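Local coordinates for amide synthase (Vibrio cholerae, PDB 1L5A), which acts as a nonribosomal peptide synthetase condensation enzyme in vibriobactin biosynthesis, probably joining an acyl group to an amine as an amide, at residues H43-E48 with S142-S147; Q109-R112 with H118-Y121; M134-Q139 with N270-M275; E340-H343 with Q348-L351. All blocks are in the same frame, centred on the assembly; numbering follows the deposited sequence.

Contact 1 (H43-E48 with S142-S147); sequences HLTVSE and SQHYQS
His144 meets Glu48 and Leu44 through two different parts of its imidazole: the NE2 edge binds the carboxylate, and one face receives the leucine. NE2 donates to Glu48 OE2 at 2.5 Å, a His-carboxylate hydrogen bond. The acceptor lies close to the ring plane, whereas the donor approaches from above the carboxylate plane, and the two planes are 78° apart. The glutamate chain runs straight beyond CG and reaches the ring from the direction opposite to the histidine. Its carboxylate is shared: OE2 also forms a salt bridge with Arg140, and OE1 accepts from Phe158 N, which together would fix its rotation and probably favour the charged form.

Over the ring centre sits Leu44 CB, 3.8 Å from the centroid and only 13° off the normal, a CH-pi contact. With Leu44 CG beside the backbone N (chi1 -74°), CD1 comes within 3.8 Å of His144 ND1. Thr45 OG1 lies at the ring edge, 3.5 Å from His144 CD2, but its hydrogen bond goes to Ala41 O.

The contact packs helix 35-47 against helix 131-150; Thr45 also touches Phe137 and Leu141, and Tyr145 rests on Leu37 and Leu38.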
loop_
_atom_site.group_PDB
_atom_site.type_symbol
_atom_site.label_atom_id
_atom_site.label_comp_id
_atom_site.label_asym_id
_atom_site.label_seq_id
_atom_site.Cartn_x
_atom_site.Cartn_y
_atom_site.Cartn_z
ATOM N N HIS A 43 4.429 -32.835 16.016
ATOM C CA HIS A 43 4.974 -33.265 14.722
ATOM C C HIS A 43 4.355 -32.441 13.584
ATOM O O HIS A 43 5.023 -32.103 12.601
ATOM C CB HIS A 43 4.660 -34.737 14.484
ATOM C CG HIS A 43 4.895 -35.180 13.074
ATOM N ND1 HIS A 43 6.107 -35.668 12.638
ATOM C CD2 HIS A 43 4.080 -35.175 11.992
ATOM C CE1 HIS A 43 6.030 -35.947 11.349
ATOM N NE2 HIS A 43 4.811 -35.654 10.932
ATOM N N LEU A 44 3.063 -32.152 13.696
ATOM C CA LEU A 44 2.399 -31.350 12.681
ATOM C C LEU A 44 2.919 -29.908 12.723
ATOM O O LEU A 44 3.312 -29.347 11.693
ATOM C CB LEU A 44 0.876 -31.361 12.894
ATOM C CG LEU A 44 0.133 -32.658 12.524
ATOM C CD1 LEU A 44 -1.350 -32.481 12.792
ATOM C CD2 LEU A 44 0.360 -32.994 11.044
ATOM N N THR A 45 2.938 -29.308 13.909
ATOM C CA THR A 45 3.397 -27.937 14.011
ATOM C C THR A 45 4.774 -27.714 13.392
ATOM O O THR A 45 4.959 -26.789 12.590
ATOM C CB THR A 45 3.461 -27.480 15.450
ATOM O OG1 THR A 45 2.160 -27.573 16.024
ATOM C CG2 THR A 45 3.937 -26.044 15.508
ATOM N N VAL A 46 5.726 -28.563 13.775
ATOM C CA VAL A 46 7.096 -28.484 13.292
ATOM C C VAL A 46 7.217 -28.650 11.769
ATOM O O VAL A 46 8.091 -28.053 11.138
ATOM C CB VAL A 46 7.980 -29.527 14.052
ATOM C CG1 VAL A 46 9.238 -29.783 13.321
ATOM C CG2 VAL A 46 8.331 -28.999 15.440
ATOM N N SER A 47 6.345 -29.442 11.166
ATOM C CA SER A 47 6.394 -29.632 9.711
ATOM C C SER A 47 6.097 -28.364 8.971
ATOM O O SER A 47 6.631 -28.125 7.896
ATOM C CB SER A 47 5.392 -30.674 9.258
ATOM O OG SER A 47 5.818 -31.937 9.729
ATOM N N GLU A 48 5.238 -27.544 9.556
ATOM C CA GLU A 48 4.848 -26.287 8.942
ATOM C C GLU A 48 5.909 -25.187 8.988
ATOM O O GLU A 48 5.770 -24.181 8.288
ATOM C CB GLU A 48 3.563 -25.779 9.595
ATOM C CG GLU A 48 2.348 -26.704 9.435
ATOM C CD GLU A 48 1.106 -26.130 10.084
ATOM O OE1 GLU A 48 1.091 -24.908 10.356
ATOM O OE2 GLU A 48 0.142 -26.887 10.314
ATOM N N SER A 142 -0.804 -25.575 20.095
ATOM C CA SER A 142 -2.091 -25.547 20.755
ATOM C C SER A 142 -3.203 -25.861 19.738
ATOM O O SER A 142 -4.030 -26.746 19.953
ATOM C CB SER A 142 -2.323 -24.154 21.330
ATOM O OG SER A 142 -3.548 -24.090 22.025
ATOM N N GLN A 143 -3.215 -25.124 18.629
ATOM C CA GLN A 143 -4.227 -25.306 17.609
ATOM C C GLN A 143 -4.331 -26.732 17.102
ATOM O O GLN A 143 -5.425 -27.304 17.050
ATOM C CB GLN A 143 -3.981 -24.359 16.439
ATOM C CG GLN A 143 -3.981 -22.922 16.853
ATOM C CD GLN A 143 -3.712 -21.962 15.700
ATOM O OE1 GLN A 143 -2.979 -22.277 14.756
ATOM N NE2 GLN A 143 -4.294 -20.771 15.789
ATOM N N HIS A 144 -3.207 -27.320 16.729
ATOM C CA HIS A 144 -3.268 -28.679 16.239
ATOM C C HIS A 144 -3.782 -29.638 17.301
ATOM O O HIS A 144 -4.571 -30.535 16.987
ATOM C CB HIS A 144 -1.909 -29.136 15.728
ATOM C CG HIS A 144 -1.602 -28.685 14.334
ATOM N ND1 HIS A 144 -2.454 -28.920 13.274
ATOM C CD2 HIS A 144 -0.510 -28.078 13.811
ATOM C CE1 HIS A 144 -1.896 -28.482 12.158
ATOM N NE2 HIS A 144 -0.717 -27.968 12.455
ATOM N N TYR A 145 -3.371 -29.453 18.557
ATOM C CA TYR A 145 -3.846 -30.352 19.612
ATOM C C TYR A 145 -5.369 -30.276 19.748
ATOM O O TYR A 145 -6.050 -31.299 19.805
ATOM C CB TYR A 145 -3.210 -30.028 20.973
ATOM C CG TYR A 145 -3.631 -30.997 22.068
ATOM C CD1 TYR A 145 -3.090 -32.280 22.135
ATOM C CD2 TYR A 145 -4.615 -30.648 23.006
ATOM C CE1 TYR A 145 -3.516 -33.196 23.105
ATOM C CE2 TYR A 145 -5.053 -31.558 23.980
ATOM C CZ TYR A 145 -4.495 -32.833 24.022
ATOM O OH TYR A 145 -4.906 -33.751 24.969
ATOM N N GLN A 146 -5.902 -29.064 19.799
ATOM C CA GLN A 146 -7.338 -28.892 19.941
ATOM C C GLN A 146 -8.080 -29.528 18.777
ATOM O O GLN A 146 -9.129 -30.122 18.971
ATOM C CB GLN A 146 -7.681 -27.406 20.026
ATOM C CG GLN A 146 -9.166 -27.072 20.112
ATOM C CD GLN A 146 -9.893 -27.845 21.197
ATOM O OE1 GLN A 146 -9.391 -28.005 22.312
ATOM N NE2 GLN A 146 -11.090 -28.323 20.876
ATOM N N SER A 147 -7.531 -29.400 17.574
ATOM C CA SER A 147 -8.162 -29.964 16.402
ATOM C C SER A 147 -8.171 -31.464 16.519
ATOM O O SER A 147 -9.196 -32.092 16.289
ATOM C CB SER A 147 -7.426 -29.569 15.119
ATOM O OG SER A 147 -7.742 -28.249 14.723
#

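Contact 2 (Q109-R112 with H118-Y121); sequences QVYR and HLIY
Leu119 O accepts the N-H of Tyr111 at 2.8 Å and also meets the CA-H of Val110, with Val110 CA 3.4 Å from the same oxygen. The return bond, Leu119 N to Tyr111 O, is equally short at 2.8 Å, which makes Tyr111 and Leu119 an antiparallel hydrogen-bonded pair. Gln109 and Tyr121 form the next one, joined by N-H...O bonds in both directions that are nearly straight, at 170° and 171°. Val110-Ile120 lies between them and Arg112-His118 beyond Tyr111-Leu119; both are non-hydrogen-bonded pairs.

On the face carrying Gln109, Tyr111, Leu119 and Tyr121, the glutamine amide lies alongside the Tyr121 ring, its CD 3.5 Å from Tyr121 CD2. Tyr111 OH donates to Gln109 OE1 at 2.7 Å from above the amide carbonyl plane, tying two residues of one strand together. Tyr121 OH binds Asp93 of helix 82-94, which covers this face.

On the other face, Arg112 and His118 extend side by side, with Arg112 CG 3.7 Å from His118 NE2. The arginine's CG stands anti to its own N (chi1 179°), and the extended chain carries NH1 to Thr35 OG1, where His118 NE2 also bonds. Helix 35-47 covers Val110 and Ile120.

Four consecutive antiparallel pairs, strand axes 4.7 Å apart, and the short turn joining strands 107-114 and 117-125 define a beta hairpin within the mixed sheet of the condensation domain.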
loop_
_atom_site.group_PDB
_atom_site.type_symbol
_atom_site.label_atom_id
_atom_site.label_comp_id
_atom_site.label_asym_id
_atom_site.label_seq_id
_atom_site.Cartn_x
_atom_site.Cartn_y
_atom_site.Cartn_z
ATOM N N GLN A 109 11.927 -32.272 22.353
ATOM C CA GLN A 109 11.867 -33.413 23.237
ATOM C C GLN A 109 10.539 -33.403 23.990
ATOM O O GLN A 109 10.069 -32.345 24.387
ATOM C CB GLN A 109 13.034 -33.341 24.223
ATOM C CG GLN A 109 14.439 -33.272 23.598
ATOM C CD GLN A 109 15.527 -32.825 24.623
ATOM O OE1 GLN A 109 15.351 -32.947 25.854
ATOM N NE2 GLN A 109 16.652 -32.314 24.108
ATOM N N VAL A 110 9.925 -34.572 24.171
ATOM C CA VAL A 110 8.671 -34.655 24.912
ATOM C C VAL A 110 8.787 -35.723 25.988
ATOM O O VAL A 110 9.314 -36.799 25.740
ATOM C CB VAL A 110 7.478 -35.044 24.010
ATOM C CG1 VAL A 110 6.192 -34.998 24.825
ATOM C CG2 VAL A 110 7.372 -34.103 22.830
ATOM N N TYR A 111 8.266 -35.440 27.175
ATOM C CA TYR A 111 8.330 -36.408 28.261
ATOM C C TYR A 111 7.019 -36.635 28.968
ATOM O O TYR A 111 6.385 -35.696 29.438
ATOM C CB TYR A 111 9.337 -35.988 29.341
ATOM C CG TYR A 111 10.719 -35.737 28.837
ATOM C CD1 TYR A 111 11.136 -34.443 28.507
ATOM C CD2 TYR A 111 11.606 -36.788 28.649
ATOM C CE1 TYR A 111 12.410 -34.207 27.992
ATOM C CE2 TYR A 111 12.880 -36.562 28.136
ATOM C CZ TYR A 111 13.271 -35.269 27.804
ATOM O OH TYR A 111 14.496 -35.055 27.223
ATOM N N ARG A 112 6.622 -37.891 29.058
ATOM C CA ARG A 112 5.425 -38.231 29.796
ATOM C C ARG A 112 6.017 -38.576 31.169
ATOM O O ARG A 112 6.682 -39.598 31.336
ATOM C CB ARG A 112 4.718 -39.444 29.170
ATOM C CG ARG A 112 3.456 -39.896 29.910
ATOM C CD ARG A 112 2.704 -40.977 29.134
ATOM N NE ARG A 112 1.874 -41.807 30.005
ATOM C CZ ARG A 112 0.559 -41.682 30.160
ATOM N NH1 ARG A 112 -0.126 -40.756 29.496
ATOM N NH2 ARG A 112 -0.074 -42.483 31.006
ATOM N N HIS A 118 3.188 -33.801 31.711
ATOM C CA HIS A 118 4.004 -33.856 30.492
ATOM C C HIS A 118 4.976 -32.675 30.419
ATOM O O HIS A 118 4.671 -31.556 30.867
ATOM C CB HIS A 118 3.128 -33.841 29.222
ATOM C CG HIS A 118 2.384 -35.117 28.982
ATOM N ND1 HIS A 118 1.247 -35.459 29.684
ATOM C CD2 HIS A 118 2.645 -36.156 28.151
ATOM C CE1 HIS A 118 0.842 -36.656 29.294
ATOM N NE2 HIS A 118 1.672 -37.101 28.366
ATOM N N LEU A 119 6.140 -32.928 29.834
ATOM C CA LEU A 119 7.145 -31.891 29.696
ATOM C C LEU A 119 7.589 -31.778 28.251
ATOM O O LEU A 119 8.106 -32.737 27.688
ATOM C CB LEU A 119 8.364 -32.199 30.560
ATOM C CG LEU A 119 9.339 -31.032 30.674
ATOM C CD1 LEU A 119 8.605 -29.847 31.272
ATOM C CD2 LEU A 119 10.528 -31.423 31.538
ATOM N N ILE A 120 7.371 -30.608 27.659
ATOM C CA ILE A 120 7.770 -30.342 26.283
ATOM C C ILE A 120 8.928 -29.360 26.284
ATOM O O ILE A 120 8.862 -28.298 26.910
ATOM C CB ILE A 120 6.650 -29.691 25.479
ATOM C CG1 ILE A 120 5.510 -30.679 25.274
ATOM C CG2 ILE A 120 7.186 -29.228 24.142
ATOM C CD1 ILE A 120 4.215 -30.005 24.911
ATOM N N TYR A 121 9.976 -29.717 25.564
ATOM C CA TYR A 121 11.157 -28.891 25.469
ATOM C C TYR A 121 11.410 -28.550 24.006
ATOM O O TYR A 121 11.555 -29.435 23.156
ATOM C CB TYR A 121 12.372 -29.635 26.055
ATOM C CG TYR A 121 13.699 -28.957 25.814
ATOM C CD1 TYR A 121 14.049 -27.773 26.485
ATOM C CD2 TYR A 121 14.610 -29.492 24.913
ATOM C CE1 TYR A 121 15.294 -27.143 26.256
ATOM C CE2 TYR A 121 15.850 -28.877 24.675
ATOM C CZ TYR A 121 16.184 -27.709 25.349
ATOM O OH TYR A 121 17.412 -27.133 25.102
#

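Contact 3 (M134-Q139 with N270-M275); sequences MMLFEQ and NVPGLM
Leu136 and Pro272 meet where helix 131-150 faces the loop between strands 255-260 and 277-282 in the condensation-domain fold. The loop reaches the HHxxxDG motif of this family, for Met275 N is hydrogen-bonded to OD2 of Asp130, the motif's aspartate; the closing glycine begins helix 131-150.

The interaction across the two segments is apolar packing. The alpha carbons of Leu136 and Pro272 are 6.3 Å apart, and both side chains leave the backbone toward the opposite segment. The leucine presents its CB to the pyrrolidine ring, while its branch carries CD1 to the backbone, 4.4 Å from Val271 C. Its CG lies beside the backbone N (chi1 -80°), an orientation that sends the branch past the proline toward the preceding residue. The contact is small, burying 136 Å² in all.

No hydrogen bond links the two segments directly, the bond to Asp130 being made just before the helix. On the loop side, Asn270 has a backbone bond with Lys159. On the helix side, Glu138 N bonds to Met134 O at 2.9 Å, and Glu138 OE2 is hydrogen-bonded to His25 ND1.

Leu136 also touches Arg263, and Pro272 touches Phe158. The nearest atoms between the two segments are Leu136 CB and Pro272 CG, 4.1 Å apart.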
loop_
_atom_site.group_PDB
_atom_site.type_symbol
_atom_site.label_atom_id
_atom_site.label_comp_id
_atom_site.label_asym_id
_atom_site.label_seq_id
_atom_site.Cartn_x
_atom_site.Cartn_y
_atom_site.Cartn_z
ATOM N N MET A 134 8.594 -17.952 18.449
ATOM C CA MET A 134 8.414 -18.939 19.479
ATOM C C MET A 134 6.951 -19.034 19.891
ATOM O O MET A 134 6.374 -20.135 19.938
ATOM C CB MET A 134 9.277 -18.599 20.694
ATOM C CG MET A 134 9.368 -19.722 21.725
ATOM S SD MET A 134 10.128 -21.281 21.106
ATOM C CE MET A 134 8.862 -22.233 21.139
ATOM N N MET A 135 6.331 -17.896 20.184
ATOM C CA MET A 135 4.937 -17.972 20.583
ATOM C C MET A 135 4.069 -18.463 19.429
ATOM O O MET A 135 3.114 -19.203 19.671
ATOM C CB MET A 135 4.444 -16.638 21.174
ATOM C CG MET A 135 3.876 -15.636 20.244
ATOM S SD MET A 135 2.182 -15.983 19.713
ATOM C CE MET A 135 2.223 -14.878 18.289
ATOM N N LEU A 136 4.403 -18.093 18.190
ATOM C CA LEU A 136 3.640 -18.581 17.045
ATOM C C LEU A 136 3.720 -20.101 17.057
ATOM O O LEU A 136 2.725 -20.780 16.844
ATOM C CB LEU A 136 4.198 -18.065 15.719
ATOM C CG LEU A 136 3.850 -16.641 15.275
ATOM C CD1 LEU A 136 4.538 -16.346 13.954
ATOM C CD2 LEU A 136 2.333 -16.481 15.125
ATOM N N PHE A 137 4.911 -20.633 17.314
ATOM C CA PHE A 137 5.102 -22.079 17.375
ATOM C C PHE A 137 4.232 -22.681 18.492
ATOM O O PHE A 137 3.689 -23.775 18.352
ATOM C CB PHE A 137 6.576 -22.404 17.647
ATOM C CG PHE A 137 6.803 -23.784 18.207
ATOM C CD1 PHE A 137 6.936 -24.888 17.363
ATOM C CD2 PHE A 137 6.897 -23.982 19.588
ATOM C CE1 PHE A 137 7.167 -26.177 17.888
ATOM C CE2 PHE A 137 7.129 -25.272 20.129
ATOM C CZ PHE A 137 7.266 -26.375 19.278
ATOM N N GLU A 138 4.099 -21.961 19.598
ATOM C CA GLU A 138 3.327 -22.463 20.725
ATOM C C GLU A 138 1.846 -22.461 20.456
ATOM O O GLU A 138 1.159 -23.431 20.751
ATOM C CB GLU A 138 3.662 -21.660 21.997
ATOM C CG GLU A 138 5.164 -21.751 22.338
ATOM C CD GLU A 138 5.586 -20.863 23.484
ATOM O OE1 GLU A 138 4.977 -19.781 23.652
ATOM O OE2 GLU A 138 6.548 -21.239 24.202
ATOM N N GLN A 139 1.354 -21.373 19.884
ATOM C CA GLN A 139 -0.059 -21.271 19.578
ATOM C C GLN A 139 -0.456 -22.319 18.528
ATOM O O GLN A 139 -1.522 -22.942 18.615
ATOM C CB GLN A 139 -0.384 -19.851 19.099
ATOM C CG GLN A 139 -0.209 -18.759 20.173
ATOM C CD GLN A 139 -0.992 -19.060 21.453
ATOM O OE1 GLN A 139 -2.201 -19.297 21.413
ATOM N NE2 GLN A 139 -0.299 -19.060 22.592
ATOM N N ASN A 270 2.606 -15.065 9.652
ATOM C CA ASN A 270 2.258 -16.474 9.557
ATOM C C ASN A 270 3.465 -17.290 9.145
ATOM O O ASN A 270 3.326 -18.301 8.471
ATOM C CB ASN A 270 1.150 -16.693 8.527
ATOM C CG ASN A 270 -0.042 -15.824 8.778
ATOM O OD1 ASN A 270 -0.235 -14.812 8.105
ATOM N ND2 ASN A 270 -0.847 -16.192 9.771
ATOM N N VAL A 271 4.649 -16.854 9.549
ATOM C CA VAL A 271 5.862 -17.569 9.207
ATOM C C VAL A 271 6.835 -17.436 10.353
ATOM O O VAL A 271 7.483 -16.408 10.510
ATOM C CB VAL A 271 6.541 -16.999 7.947
ATOM C CG1 VAL A 271 7.695 -17.883 7.548
ATOM C CG2 VAL A 271 5.555 -16.874 6.825
ATOM N N PRO A 272 6.920 -18.469 11.194
ATOM C CA PRO A 272 7.848 -18.411 12.322
ATOM C C PRO A 272 9.253 -18.237 11.747
ATOM O O PRO A 272 9.602 -18.877 10.757
ATOM C CB PRO A 272 7.646 -19.761 12.989
ATOM C CG PRO A 272 6.167 -20.031 12.756
ATOM C CD PRO A 272 6.022 -19.638 11.291
ATOM N N GLY A 273 10.035 -17.341 12.341
ATOM C CA GLY A 273 11.386 -17.108 11.864
ATOM C C GLY A 273 12.031 -15.935 12.586
ATOM O O GLY A 273 11.565 -15.511 13.644
ATOM N N LEU A 274 13.107 -15.402 12.011
ATOM C CA LEU A 274 13.796 -14.264 12.596
ATOM C C LEU A 274 13.427 -12.970 11.876
ATOM O O LEU A 274 13.783 -12.752 10.710
ATOM C CB LEU A 274 15.318 -14.456 12.536
ATOM C CG LEU A 274 16.114 -13.199 12.924
ATOM C CD1 LEU A 274 15.618 -12.694 14.283
ATOM C CD2 LEU A 274 17.616 -13.499 12.970
ATOM N N MET A 275 12.719 -12.095 12.569
ATOM C CA MET A 275 12.355 -10.840 11.935
ATOM C C MET A 275 12.479 -9.623 12.849
ATOM O O MET A 275 12.512 -8.497 12.369
ATOM C CB MET A 275 10.919 -10.924 11.379
ATOM C CG MET A 275 10.731 -11.874 10.206
ATOM S SD MET A 275 10.247 -13.573 10.664
ATOM C CE MET A 275 10.320 -14.344 9.049
#

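Contact 4 (E340-H343 with Q348-L351); sequences ESPH and QTEL
Thr349 OG1 donates to Pro342 O at 2.9 Å, a bond that ties the loop 340-343 to the strand that follows it. The hydroxyl meets the carbonyl almost head-on, with a C=O...donor angle of 167°. OG1 lies beside the threonine's backbone N (chi1 -66°), which puts CG2 anti to that N; the hydroxyl bonds and the methyl packs.

The tight part centres on Thr349, set against Ser341 and the Pro342 carbonyl: its CG2 comes 3.5 Å from Ser341 OG and 3.4 Å from Pro342 O. Looser contacts surround the ring of Pro342, the buried residue here, which crosses the threonine side chain at about a right angle. Pro342 CD is 4.1 Å from Thr349 CG2 and 4.2 Å from Leu351 CD1. That leucine methyl reaches Ser341 CB as well, at 3.9 Å.

Toward solvent the contact thins out. His343 is exposed and meets the strand only marginally, its CA 4.5 Å from Thr349 OG1. Gln348 and Glu350, whose CB atoms leave the strand away from the loop, are exposed too.

Strand 348-356 is outermost in its sheet within this chain and pairs with strand 22-30, where Leu351 touches His25 and Leu27. From the helix side, Glu138 of helix 131-150 touches both Pro342 and Leu351.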
loop_
_atom_site.group_PDB
_atom_site.type_symbol
_atom_site.label_atom_id
_atom_site.label_comp_id
_atom_site.label_asym_id
_atom_site.label_seq_id
_atom_site.Cartn_x
_atom_site.Cartn_y
_atom_site.Cartn_z
ATOM N N GLU A 340 0.170 -15.071 26.319
ATOM C CA GLU A 340 -0.115 -16.119 27.301
ATOM C C GLU A 340 0.535 -17.422 26.868
ATOM O O GLU A 340 0.808 -17.619 25.688
ATOM C CB GLU A 340 -1.621 -16.377 27.411
ATOM C CG GLU A 340 -2.494 -15.147 27.567
ATOM C CD GLU A 340 -3.974 -15.483 27.483
ATOM O OE1 GLU A 340 -4.486 -16.182 28.391
ATOM O OE2 GLU A 340 -4.626 -15.055 26.505
ATOM N N SER A 341 0.771 -18.318 27.815
ATOM C CA SER A 341 1.350 -19.603 27.467
ATOM C C SER A 341 0.276 -20.377 26.669
ATOM O O SER A 341 -0.927 -20.123 26.807
ATOM C CB SER A 341 1.758 -20.349 28.736
ATOM O OG SER A 341 0.636 -20.566 29.568
ATOM N N PRO A 342 0.693 -21.319 25.812
ATOM C CA PRO A 342 -0.292 -22.074 25.022
ATOM C C PRO A 342 -1.250 -22.915 25.876
ATOM O O PRO A 342 -0.840 -23.519 26.871
ATOM C CB PRO A 342 0.587 -22.928 24.117
ATOM C CG PRO A 342 1.784 -23.231 25.007
ATOM C CD PRO A 342 2.047 -21.890 25.675
ATOM N N HIS A 343 -2.522 -22.962 25.494
ATOM C CA HIS A 343 -3.494 -23.743 26.256
ATOM C C HIS A 343 -3.800 -25.153 25.714
ATOM O O HIS A 343 -3.707 -25.412 24.518
ATOM C CB HIS A 343 -4.807 -22.960 26.404
ATOM C CG HIS A 343 -5.885 -23.730 27.112
ATOM N ND1 HIS A 343 -6.783 -24.539 26.448
ATOM C CD2 HIS A 343 -6.160 -23.873 28.432
ATOM C CE1 HIS A 343 -7.562 -25.146 27.326
ATOM N NE2 HIS A 343 -7.204 -24.759 28.538
ATOM N N GLN A 348 -3.144 -27.222 32.922
ATOM C CA GLN A 348 -2.515 -25.971 33.322
ATOM C C GLN A 348 -1.185 -26.006 32.590
ATOM O O GLN A 348 -0.570 -27.057 32.467
ATOM C CB GLN A 348 -2.250 -25.912 34.825
ATOM C CG GLN A 348 -3.491 -26.032 35.682
ATOM C CD GLN A 348 -4.654 -25.239 35.128
ATOM O OE1 GLN A 348 -4.531 -24.038 34.869
ATOM N NE2 GLN A 348 -5.796 -25.906 34.942
ATOM N N THR A 349 -0.751 -24.858 32.098
ATOM C CA THR A 349 0.510 -24.773 31.386
ATOM C C THR A 349 1.492 -23.875 32.135
ATOM O O THR A 349 1.204 -22.721 32.449
ATOM C CB THR A 349 0.280 -24.224 29.960
ATOM O OG1 THR A 349 -0.481 -25.181 29.211
ATOM C CG2 THR A 349 1.604 -23.943 29.244
ATOM N N GLU A 350 2.653 -24.420 32.440
ATOM C CA GLU A 350 3.684 -23.653 33.114
ATOM C C GLU A 350 4.795 -23.519 32.068
ATOM O O GLU A 350 5.418 -24.507 31.658
ATOM C CB GLU A 350 4.162 -24.403 34.368
ATOM C CG GLU A 350 5.424 -23.844 35.032
ATOM C CD GLU A 350 5.911 -24.720 36.193
ATOM O OE1 GLU A 350 5.227 -24.749 37.244
ATOM O OE2 GLU A 350 6.968 -25.385 36.048
ATOM N N LEU A 351 5.015 -22.296 31.606
ATOM C CA LEU A 351 6.038 -22.044 30.600
ATOM C C LEU A 351 7.317 -21.579 31.273
ATOM O O LEU A 351 7.276 -20.808 32.232
ATOM C CB LEU A 351 5.535 -20.976 29.632
ATOM C CG LEU A 351 6.297 -20.709 28.335
ATOM C CD1 LEU A 351 5.374 -19.953 27.364
ATOM C CD2 LEU A 351 7.575 -19.942 28.624
#

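Contacts 2 and 3 are buried, contact 1 is partly buried and contact 4 lies at the surface. Helix 131-150 serves contacts 1 and 3, whose centres are about 13 Å apart, and Phe137 touches Thr45 and Val46 between them. Contacts 2 and 4 both reach the five-stranded sheet, contact 4 with one segment only: backbone bonding dominates the hairpin of contact 2, whereas contact 4, at an outer strand, rests on a single side-chain bond to a carbonyl. A histidine-carboxylate hydrogen bond, with Arg140 nearby, marks contact 1; contact 3 is purely apolar across its segments. Contact 4 joins the helix through a probable hydrogen bond between Ser142 OG and His343 O, and touches contact 3 through Glu138 and Gln139.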